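Local coordinates for protein titin (Homo sapiens, PDB 3LCY) that forms part of the giant elastic filament of the muscle sarcomere, this piece being two tandem immunoglobulin domains from its A-band region, at residues A[40-44]-A[45-49]; A[136-140]-A[141-145]; A[153-156]-A[157-160]; A[164-168]-A[169-173]. All blocks are in the same frame, centred on the assembly; numbering follows the deposited sequence.

Interaction 1: A[40-44]-A[45-49]; sequences KWYRF and GKELI
The side chain of Lys40 crosses the carboxylate of Glu47 at the end of a tight beta hairpin remote from its turn; strand 40-43 and the short strand 46-48 are the C and C' strands of the first I-set immunoglobulin domain. CG of Lys40 comes to 3.2 Å from Glu47 OE1, and NZ bends back to the same oxygen in a salt bridge whose hydrogen bond, Lys40 NZ to Glu47 OE1 at 3.3 Å, is weak. Trp41 follows on the interior side. Its O accepts the N-H of Leu48 at 2.7 Å, and its CB meets CD1 of Leu48, while the indole runs on between the two sheets to Cys80 and Leu65, as expected of the core tryptophan of strand C. One water takes the N-H of Trp41 and donates to Leu48 O, extending the pairing beyond the direct bonds. Tyr42 points to the other side of the sheet, forming a non-hydrogen-bonded pair with Glu47. With its CG anti to the carbonyl carbon (chi1 -66°), the ring lies obliquely against Glu47, Tyr42 CE2 standing 3.6 Å from Glu47 CB, and ring and carboxylate planes are 26° apart. Arg43 returns to the side of Leu48, where Arg43 CB sits 3.6 Å from Leu48 CD2. Its guanidinium leaves the hairpin for the carbonyl oxygens of Glu75 and Val77 and makes a cation-pi contact with Tyr78. Phe44 and Gly45, both with positive phi, form the corners of a type I' turn. Arg43 N gives a bond of 2.8 Å to Lys46 O in its carbonyl plane, whereas Lys46 N reaches Arg43 O at 3.2 Å from 70° out of that carbonyl's plane.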
# COMPACT_ATOMS: atom_id res chain seq x y z
N LYS A 40 5.33 -23.90 -1.93
CA LYS A 40 6.01 -22.69 -2.31
C LYS A 40 5.09 -21.48 -2.25
O LYS A 40 3.98 -21.55 -2.63
CB LYS A 40 6.61 -22.84 -3.69
CG LYS A 40 7.84 -23.66 -3.73
CD LYS A 40 8.20 -24.02 -5.13
CE LYS A 40 9.31 -25.06 -5.21
NZ LYS A 40 10.22 -25.01 -4.09
N TRP A 41 5.60 -20.37 -1.76
CA TRP A 41 4.85 -19.12 -1.70
C TRP A 41 5.40 -18.13 -2.72
O TRP A 41 6.61 -18.03 -2.92
CB TRP A 41 4.91 -18.53 -0.29
CG TRP A 41 4.29 -19.43 0.74
CD1 TRP A 41 4.91 -20.39 1.47
CD2 TRP A 41 2.91 -19.44 1.15
NE1 TRP A 41 4.02 -21.00 2.31
CE2 TRP A 41 2.78 -20.44 2.13
CE3 TRP A 41 1.78 -18.71 0.77
CZ2 TRP A 41 1.56 -20.73 2.75
CZ3 TRP A 41 0.57 -19.00 1.39
CH2 TRP A 41 0.47 -20.00 2.37
N TYR A 42 4.50 -17.40 -3.37
CA TYR A 42 4.90 -16.49 -4.43
C TYR A 42 4.40 -15.06 -4.23
O TYR A 42 3.35 -14.83 -3.63
CB TYR A 42 4.46 -17.03 -5.80
CG TYR A 42 5.17 -18.30 -6.18
CD1 TYR A 42 4.60 -19.54 -5.91
CD2 TYR A 42 6.41 -18.27 -6.80
CE1 TYR A 42 5.25 -20.71 -6.26
CE2 TYR A 42 7.07 -19.43 -7.15
CZ TYR A 42 6.49 -20.65 -6.87
OH TYR A 42 7.14 -21.81 -7.22
N ARG A 43 5.18 -14.12 -4.76
CA ARG A 43 4.92 -12.70 -4.59
C ARG A 43 5.44 -11.95 -5.82
O ARG A 43 6.65 -11.84 -6.02
CB ARG A 43 5.61 -12.19 -3.33
CG ARG A 43 5.49 -10.70 -3.07
CD ARG A 43 4.07 -10.31 -2.68
NE ARG A 43 4.06 -9.02 -2.00
CZ ARG A 43 2.97 -8.29 -1.80
NH1 ARG A 43 1.78 -8.71 -2.22
NH2 ARG A 43 3.06 -7.13 -1.17
N PHE A 44 4.52 -11.45 -6.64
CA PHE A 44 4.89 -10.77 -7.88
C PHE A 44 5.69 -11.69 -8.80
O PHE A 44 6.73 -11.30 -9.32
CB PHE A 44 5.67 -9.49 -7.60
CG PHE A 44 4.95 -8.52 -6.70
CD1 PHE A 44 5.48 -8.19 -5.46
CD2 PHE A 44 3.75 -7.96 -7.08
CE1 PHE A 44 4.83 -7.30 -4.62
CE2 PHE A 44 3.08 -7.07 -6.25
CZ PHE A 44 3.63 -6.74 -5.02
N GLY A 45 5.20 -12.91 -8.98
CA GLY A 45 5.83 -13.87 -9.87
C GLY A 45 7.15 -14.41 -9.37
O GLY A 45 7.84 -15.14 -10.09
N LYS A 46 7.51 -14.07 -8.13
CA LYS A 46 8.77 -14.53 -7.55
C LYS A 46 8.53 -15.38 -6.31
O LYS A 46 7.64 -15.10 -5.51
CB LYS A 46 9.66 -13.34 -7.21
CG LYS A 46 9.84 -12.35 -8.35
CD LYS A 46 10.84 -11.27 -7.99
CE LYS A 46 11.00 -10.27 -9.13
NZ LYS A 46 12.09 -9.29 -8.86
N GLU A 47 9.33 -16.43 -6.15
CA GLU A 47 9.22 -17.31 -4.99
C GLU A 47 9.73 -16.65 -3.72
O GLU A 47 10.87 -16.17 -3.67
CB GLU A 47 9.97 -18.62 -5.21
CG GLU A 47 10.15 -19.43 -3.93
CD GLU A 47 10.78 -20.79 -4.17
OE1 GLU A 47 10.42 -21.74 -3.45
OE2 GLU A 47 11.62 -20.90 -5.09
N LEU A 48 8.89 -16.63 -2.69
CA LEU A 48 9.31 -16.14 -1.38
C LEU A 48 10.20 -17.18 -0.70
O LEU A 48 9.88 -18.36 -0.67
CB LEU A 48 8.09 -15.85 -0.50
CG LEU A 48 7.21 -14.66 -0.87
CD1 LEU A 48 6.03 -14.56 0.07
CD2 LEU A 48 8.02 -13.37 -0.86
N ILE A 49 11.33 -16.72 -0.18
CA ILE A 49 12.22 -17.60 0.57
C ILE A 49 12.06 -17.33 2.06
O ILE A 49 12.02 -16.17 2.48
CB ILE A 49 13.69 -17.39 0.17
CG1 ILE A 49 13.87 -17.67 -1.33
CG2 ILE A 49 14.60 -18.30 0.98
CD1 ILE A 49 13.49 -19.08 -1.73
O HOH W 1 8.28 -20.51 -0.82

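Interaction 2: A[136-140]-A[141-145]; sequences TWFHG and QKLLQ
Leu143 holds CG opposite its amide nitrogen (chi1 -165°), which carries the branch across to Thr136 and Phe138; in Leu144 the CG instead lies opposite the carbonyl carbon (chi1 -60°), and the isobutyl group turns to Trp137 and His139. These two leucines thus serve opposite sides of the C-C' beta hairpin in the second I-set immunoglobulin domain, closed by a type II' turn from His139 to Lys142 with Gly140 and Gln141 at its corners. On the outer side, CG of Leu143 meets the methyl CG2 of Thr136 at 3.7 Å, the two side chains crossing at about a right angle, and CE1 of the Phe138 ring lies 4.0 Å from the same Leu143 CG. Phe138 and Leu143 form a non-hydrogen-bonded pair, so their side chains come together between the bonded positions of the ladder. The Phe138 ring also makes a cation-pi contact with Lys176 of strand 173-180. On the inner side, CD1 of Leu144 touches CB of Trp137 at 3.9 Å, and CD2 approaches CB of His139. The indole passes on into the core, its NE1 bonded to Thr159 OG1, while His139 stacks on Tyr175 and gives NE2 to Ala172 O. The backbone is joined by Leu144 N to Trp137 O and by a reciprocal pair between His139 and Lys142. Of that pair, His139 N meets Lys142 O at 2.9 Å in the carbonyl plane, and Lys142 N comes to His139 O at 3.1 Å from well above it. A water accepts from Trp137 N at 3.0 Å and donates to Leu144 O at 2.9 Å.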
# COMPACT_ATOMS: atom_id res chain seq x y z
N THR A 136 -7.57 15.52 0.78
CA THR A 136 -8.11 16.83 0.42
C THR A 136 -7.06 17.94 0.51
O THR A 136 -6.21 17.94 1.40
CB THR A 136 -9.30 17.21 1.32
OG1 THR A 136 -10.29 16.17 1.29
CG2 THR A 136 -9.94 18.50 0.84
N TRP A 137 -7.12 18.88 -0.43
CA TRP A 137 -6.23 20.03 -0.43
C TRP A 137 -7.01 21.33 -0.24
O TRP A 137 -8.10 21.50 -0.81
CB TRP A 137 -5.42 20.10 -1.73
CG TRP A 137 -4.26 19.15 -1.77
CD1 TRP A 137 -4.27 17.87 -2.24
CD2 TRP A 137 -2.93 19.41 -1.33
NE1 TRP A 137 -3.02 17.32 -2.11
CE2 TRP A 137 -2.17 18.25 -1.56
CE3 TRP A 137 -2.29 20.52 -0.76
CZ2 TRP A 137 -0.82 18.15 -1.24
CZ3 TRP A 137 -0.95 20.43 -0.44
CH2 TRP A 137 -0.23 19.25 -0.69
N PHE A 138 -6.46 22.24 0.55
CA PHE A 138 -7.09 23.54 0.77
C PHE A 138 -6.10 24.67 0.49
O PHE A 138 -4.95 24.62 0.91
CB PHE A 138 -7.57 23.67 2.22
CG PHE A 138 -8.66 22.69 2.59
CD1 PHE A 138 -9.99 23.03 2.45
CD2 PHE A 138 -8.34 21.45 3.10
CE1 PHE A 138 -10.99 22.14 2.81
CE2 PHE A 138 -9.33 20.55 3.45
CZ PHE A 138 -10.66 20.90 3.31
N HIS A 139 -6.57 25.70 -0.21
CA HIS A 139 -5.82 26.94 -0.27
C HIS A 139 -6.63 27.99 0.48
O HIS A 139 -7.63 28.50 -0.02
CB HIS A 139 -5.58 27.38 -1.72
CG HIS A 139 -4.75 28.62 -1.83
ND1 HIS A 139 -5.00 29.59 -2.78
CD2 HIS A 139 -3.68 29.05 -1.13
CE1 HIS A 139 -4.12 30.56 -2.65
NE2 HIS A 139 -3.30 30.26 -1.66
N GLY A 140 -6.18 28.31 1.69
CA GLY A 140 -6.96 29.14 2.58
C GLY A 140 -8.16 28.36 3.06
O GLY A 140 -8.03 27.31 3.69
N GLN A 141 -9.35 28.87 2.76
CA GLN A 141 -10.59 28.19 3.12
C GLN A 141 -11.26 27.62 1.88
O GLN A 141 -12.41 27.19 1.93
CB GLN A 141 -11.53 29.15 3.85
CG GLN A 141 -11.89 30.40 3.07
CD GLN A 141 -12.58 31.44 3.93
OE1 GLN A 141 -13.32 32.29 3.43
NE2 GLN A 141 -12.35 31.37 5.24
N LYS A 142 -10.54 27.62 0.77
CA LYS A 142 -11.07 27.14 -0.50
C LYS A 142 -10.58 25.72 -0.78
O LYS A 142 -9.38 25.47 -0.84
CB LYS A 142 -10.64 28.07 -1.64
CG LYS A 142 -11.61 28.13 -2.81
CD LYS A 142 -12.80 29.03 -2.49
CE LYS A 142 -13.70 29.22 -3.71
NZ LYS A 142 -14.32 27.95 -4.16
N LEU A 143 -11.52 24.79 -0.95
CA LEU A 143 -11.17 23.41 -1.25
C LEU A 143 -10.74 23.28 -2.71
O LEU A 143 -11.50 23.62 -3.62
CB LEU A 143 -12.36 22.49 -0.95
CG LEU A 143 -12.09 20.98 -0.88
CD1 LEU A 143 -13.14 20.29 -0.03
CD2 LEU A 143 -12.02 20.36 -2.26
N LEU A 144 -9.56 22.77 -2.94
CA LEU A 144 -9.05 22.57 -4.28
C LEU A 144 -9.60 21.43 -5.11
O LEU A 144 -9.65 20.31 -4.72
CB LEU A 144 -7.55 22.49 -4.26
CG LEU A 144 -6.93 23.74 -3.71
CD1 LEU A 144 -5.52 23.57 -3.57
CD2 LEU A 144 -7.25 24.90 -4.53
N GLN A 145 -9.96 21.80 -6.31
CA GLN A 145 -10.54 20.91 -7.26
C GLN A 145 -9.82 20.98 -8.57
O GLN A 145 -9.25 21.95 -8.91
CB GLN A 145 -11.99 21.25 -7.43
CG GLN A 145 -12.83 20.72 -6.35
CD GLN A 145 -14.23 21.22 -6.38
OE1 GLN A 145 -14.52 22.22 -6.98
NE2 GLN A 145 -15.09 20.53 -5.71
O HOH W 2 -8.92 18.30 -2.77

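Interaction 3: A[153-156]-A[157-160]; sequences ENTE and HYTH
Tyr158 OH donates to the anti lone pair of Glu153 OE1 at 3.1 Å, ring and carboxylate planes 21° apart, in the D-E hairpin of the second immunoglobulin domain. A second side-chain bond runs from Thr159 OG1 to Asn154 OD1 at 2.7 Å, the two side chains lying side by side and pointing the same way. The backbone adds a reciprocal pair between Glu153 and His160, then Thr155 N to Tyr158 O at 2.8 Å, almost collinear with the carbonyl; the return bond, Tyr158 N to Thr155 O, is weak. Ring contacts of CH-pi type finish the turn. CB of Thr155 sits over the centre of the Tyr158 ring, 3.8 Å from its centroid; chi1 of Tyr158, 59°, sets its CG between backbone N and carbonyl carbon and turns the ring toward Thr155. CG of Glu156 covers one face of His157 nearer the rim, 4.0 Å from the centroid. Strand 121-130 flanks strand 158-163, where His160 ND1 bonds to His124 ND1, and Asn154 and Thr159 both touch Met135 of strand 134-139. At the tip, His157 touches Gln72 and Glu73 in a loop of the first immunoglobulin domain.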
# COMPACT_ATOMS: atom_id res chain seq x y z
N GLU A 153 -3.36 14.54 -8.26
CA GLU A 153 -3.31 13.09 -8.43
C GLU A 153 -3.18 12.38 -7.09
O GLU A 153 -2.18 12.54 -6.38
CB GLU A 153 -2.17 12.67 -9.36
CG GLU A 153 -1.90 11.17 -9.35
CD GLU A 153 -1.13 10.70 -10.57
OE1 GLU A 153 -0.18 9.91 -10.41
OE2 GLU A 153 -1.49 11.12 -11.69
N ASN A 154 -4.19 11.59 -6.74
CA ASN A 154 -4.18 10.84 -5.49
C ASN A 154 -3.90 9.36 -5.69
O ASN A 154 -4.53 8.69 -6.51
CB ASN A 154 -5.50 11.05 -4.73
CG ASN A 154 -5.60 12.44 -4.13
OD1 ASN A 154 -4.59 13.09 -3.87
ND2 ASN A 154 -6.83 12.90 -3.90
N THR A 155 -2.93 8.86 -4.93
CA THR A 155 -2.47 7.48 -5.05
C THR A 155 -2.43 6.82 -3.67
O THR A 155 -2.50 7.51 -2.65
CB THR A 155 -1.07 7.43 -5.71
OG1 THR A 155 -1.20 7.67 -7.12
CG2 THR A 155 -0.39 6.08 -5.50
N GLU A 156 -2.32 5.50 -3.64
CA GLU A 156 -2.22 4.76 -2.38
C GLU A 156 -0.86 4.95 -1.73
O GLU A 156 -0.54 4.30 -0.73
CB GLU A 156 -2.51 3.27 -2.60
CG GLU A 156 -1.36 2.48 -3.20
CD GLU A 156 -1.26 2.63 -4.71
OE1 GLU A 156 -1.99 3.46 -5.29
OE2 GLU A 156 -0.44 1.91 -5.32
N HIS A 157 -0.05 5.85 -2.28
CA HIS A 157 1.27 6.13 -1.73
C HIS A 157 1.52 7.62 -1.52
O HIS A 157 2.40 8.00 -0.75
CB HIS A 157 2.36 5.53 -2.62
CG HIS A 157 2.45 4.05 -2.57
ND1 HIS A 157 2.59 3.34 -1.39
CD2 HIS A 157 2.43 3.11 -3.55
CE1 HIS A 157 2.64 2.05 -1.64
NE2 HIS A 157 2.55 1.88 -2.96
N TYR A 158 0.74 8.46 -2.19
CA TYR A 158 0.94 9.90 -2.08
C TYR A 158 -0.25 10.71 -2.58
O TYR A 158 -1.14 10.18 -3.25
CB TYR A 158 2.19 10.32 -2.86
CG TYR A 158 2.13 9.97 -4.33
CD1 TYR A 158 2.85 8.89 -4.84
CD2 TYR A 158 1.35 10.70 -5.21
CE1 TYR A 158 2.79 8.56 -6.18
CE2 TYR A 158 1.28 10.38 -6.55
CZ TYR A 158 2.00 9.31 -7.03
OH TYR A 158 1.95 8.98 -8.37
N THR A 159 -0.26 11.99 -2.24
CA THR A 159 -1.19 12.94 -2.82
C THR A 159 -0.39 14.03 -3.52
O THR A 159 0.43 14.71 -2.91
CB THR A 159 -2.13 13.54 -1.77
OG1 THR A 159 -2.90 14.60 -2.35
CG2 THR A 159 -1.34 14.08 -0.59
N HIS A 160 -0.62 14.19 -4.82
CA HIS A 160 0.21 15.06 -5.65
C HIS A 160 -0.57 16.25 -6.19
O HIS A 160 -1.47 16.09 -7.01
CB HIS A 160 0.82 14.25 -6.80
CG HIS A 160 1.87 15.00 -7.57
ND1 HIS A 160 3.21 14.92 -7.28
CD2 HIS A 160 1.76 15.85 -8.63
CE1 HIS A 160 3.89 15.68 -8.12
NE2 HIS A 160 3.03 16.25 -8.94

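Interaction 4: A[164-168]-A[169-173]; sequences KNVQR and KTHAG
Val166 and His171 cross at about a right angle, the valine resting on the imidazole. CG1 of Val166, placed opposite the carbonyl carbon and beside the backbone N (chi1 -53°), lies over one face of the His171 ring toward its rim, 4.2 Å from the centroid and 15° off the normal, a CH-pi contact. Backbone crowds the same ring: His171 CD2 is 3.5 Å from Val166 CA and 3.4 Å from Gln167 N. The carbonyl oxygen of Gln167 lies in the ring plane at its edge and also accepts the N-H of His171 at 2.8 Å, running close to the line of the C=O. Gln167 occupies the N-cap of the single-turn helix 168-171, and this i to i+4 bond closes the turn. Beside it CB of Gln167 and CG2 of Thr170 pack methylene to methyl at 3.4 Å. The next bond along, Ala172 N to Arg168 O, is weak at 3.3 Å, and Ala172 CB lies close to that oxygen as the chain leaves the helix. This turn is the E-F connection of the I-set fold. Val166, Arg168 and Ala172 touch Ile194 of strand 185-195, and Val166 makes backbone bonds to Gly118 and Ser119. Strand 173-180 follows, and its Tyr175 bonds through OH to His171 O in the tyrosine corner of immunoglobulin domains, while Gly173 pairs by backbone with Val192 of strand 185-195.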
# COMPACT_ATOMS: atom_id res chain seq x y z
N LYS A 164 -0.34 25.15 -12.04
CA LYS A 164 0.20 25.72 -13.24
C LYS A 164 0.30 27.21 -13.19
O LYS A 164 -0.57 27.84 -12.72
CB LYS A 164 -0.65 25.34 -14.42
CG LYS A 164 0.04 24.44 -15.34
CD LYS A 164 -0.77 24.11 -16.56
CE LYS A 164 -1.56 22.84 -16.42
NZ LYS A 164 -2.43 22.63 -17.61
N ASN A 165 1.36 27.76 -13.72
CA ASN A 165 1.51 29.19 -13.83
C ASN A 165 1.28 29.97 -12.59
O ASN A 165 0.41 30.78 -12.51
CB ASN A 165 0.75 29.80 -14.99
CG ASN A 165 0.91 31.33 -15.05
OD1 ASN A 165 0.18 32.05 -14.42
ND2 ASN A 165 1.88 31.80 -15.79
N VAL A 166 2.09 29.68 -11.58
CA VAL A 166 1.96 30.35 -10.31
C VAL A 166 2.27 31.83 -10.33
O VAL A 166 3.22 32.28 -10.97
CB VAL A 166 2.82 29.67 -9.23
CG1 VAL A 166 2.50 28.19 -9.18
CG2 VAL A 166 4.28 29.89 -9.51
N GLN A 167 1.45 32.58 -9.61
CA GLN A 167 1.60 34.02 -9.47
C GLN A 167 1.46 34.28 -7.98
O GLN A 167 0.70 33.61 -7.30
CB GLN A 167 0.54 34.76 -10.28
CG GLN A 167 0.77 34.70 -11.77
CD GLN A 167 2.14 35.23 -12.16
OE1 GLN A 167 2.71 36.06 -11.46
NE2 GLN A 167 2.67 34.74 -13.27
N ARG A 168 2.20 35.25 -7.47
CA ARG A 168 2.17 35.54 -6.04
C ARG A 168 0.80 35.95 -5.51
O ARG A 168 0.40 35.50 -4.44
CB ARG A 168 3.20 36.62 -5.70
CG ARG A 168 3.20 37.02 -4.24
CD ARG A 168 4.20 38.12 -3.97
NE ARG A 168 4.09 38.60 -2.59
CZ ARG A 168 5.00 39.35 -1.98
NH1 ARG A 168 6.10 39.72 -2.63
NH2 ARG A 168 4.81 39.72 -0.73
N LYS A 169 0.08 36.78 -6.23
CA LYS A 169 -1.23 37.20 -5.77
C LYS A 169 -2.20 36.03 -5.66
O LYS A 169 -2.97 35.93 -4.72
CB LYS A 169 -1.80 38.26 -6.70
CG LYS A 169 -3.29 38.48 -6.59
CD LYS A 169 -3.75 39.46 -7.64
CE LYS A 169 -5.24 39.34 -7.91
NZ LYS A 169 -5.66 40.19 -9.06
N THR A 170 -2.17 35.15 -6.66
CA THR A 170 -3.07 34.00 -6.69
C THR A 170 -2.66 32.68 -6.01
O THR A 170 -3.52 31.95 -5.55
CB THR A 170 -3.47 33.70 -8.13
OG1 THR A 170 -4.34 32.57 -8.15
CG2 THR A 170 -2.25 33.41 -8.97
N HIS A 171 -1.37 32.36 -5.97
CA HIS A 171 -0.95 31.10 -5.40
C HIS A 171 -0.21 31.13 -4.09
O HIS A 171 -0.11 30.14 -3.45
CB HIS A 171 -0.10 30.36 -6.42
CG HIS A 171 -0.86 29.92 -7.62
ND1 HIS A 171 -1.41 28.68 -7.73
CD2 HIS A 171 -1.15 30.55 -8.77
CE1 HIS A 171 -2.02 28.56 -8.89
NE2 HIS A 171 -1.88 29.69 -9.53
N ALA A 172 0.31 32.26 -3.70
CA ALA A 172 1.00 32.38 -2.42
C ALA A 172 0.03 32.18 -1.26
O ALA A 172 -1.17 32.39 -1.41
CB ALA A 172 1.69 33.73 -2.31
N GLY A 173 0.56 31.77 -0.11
CA GLY A 173 -0.26 31.59 1.08
C GLY A 173 -0.17 30.22 1.71
O GLY A 173 0.66 29.39 1.32

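Overall arrangement
Interactions 1 and 2 are the same C-C' hairpin in two successive immunoglobulin domains, their centres about 43 Å apart. Interaction 1 is partly buried; interactions 2, 3 and 4 are surface contacts. Both C-C' hairpins drive a tryptophan into the core and bridge their open end with a water, yet the outer side differs: a tyrosine and a lysine-glutamate salt bridge in 40-49, apolar threonine, phenylalanine and leucine in 136-145. Interaction 3, a hairpin of the facing sheet, meets interaction 2 through Trp137 and Thr159, and its turn faces the first domain. Interaction 4 is a helical turn rather than a ladder, and joins interaction 2 through His139 and Ala172. Its centre lies about 49 Å from that of interaction 1.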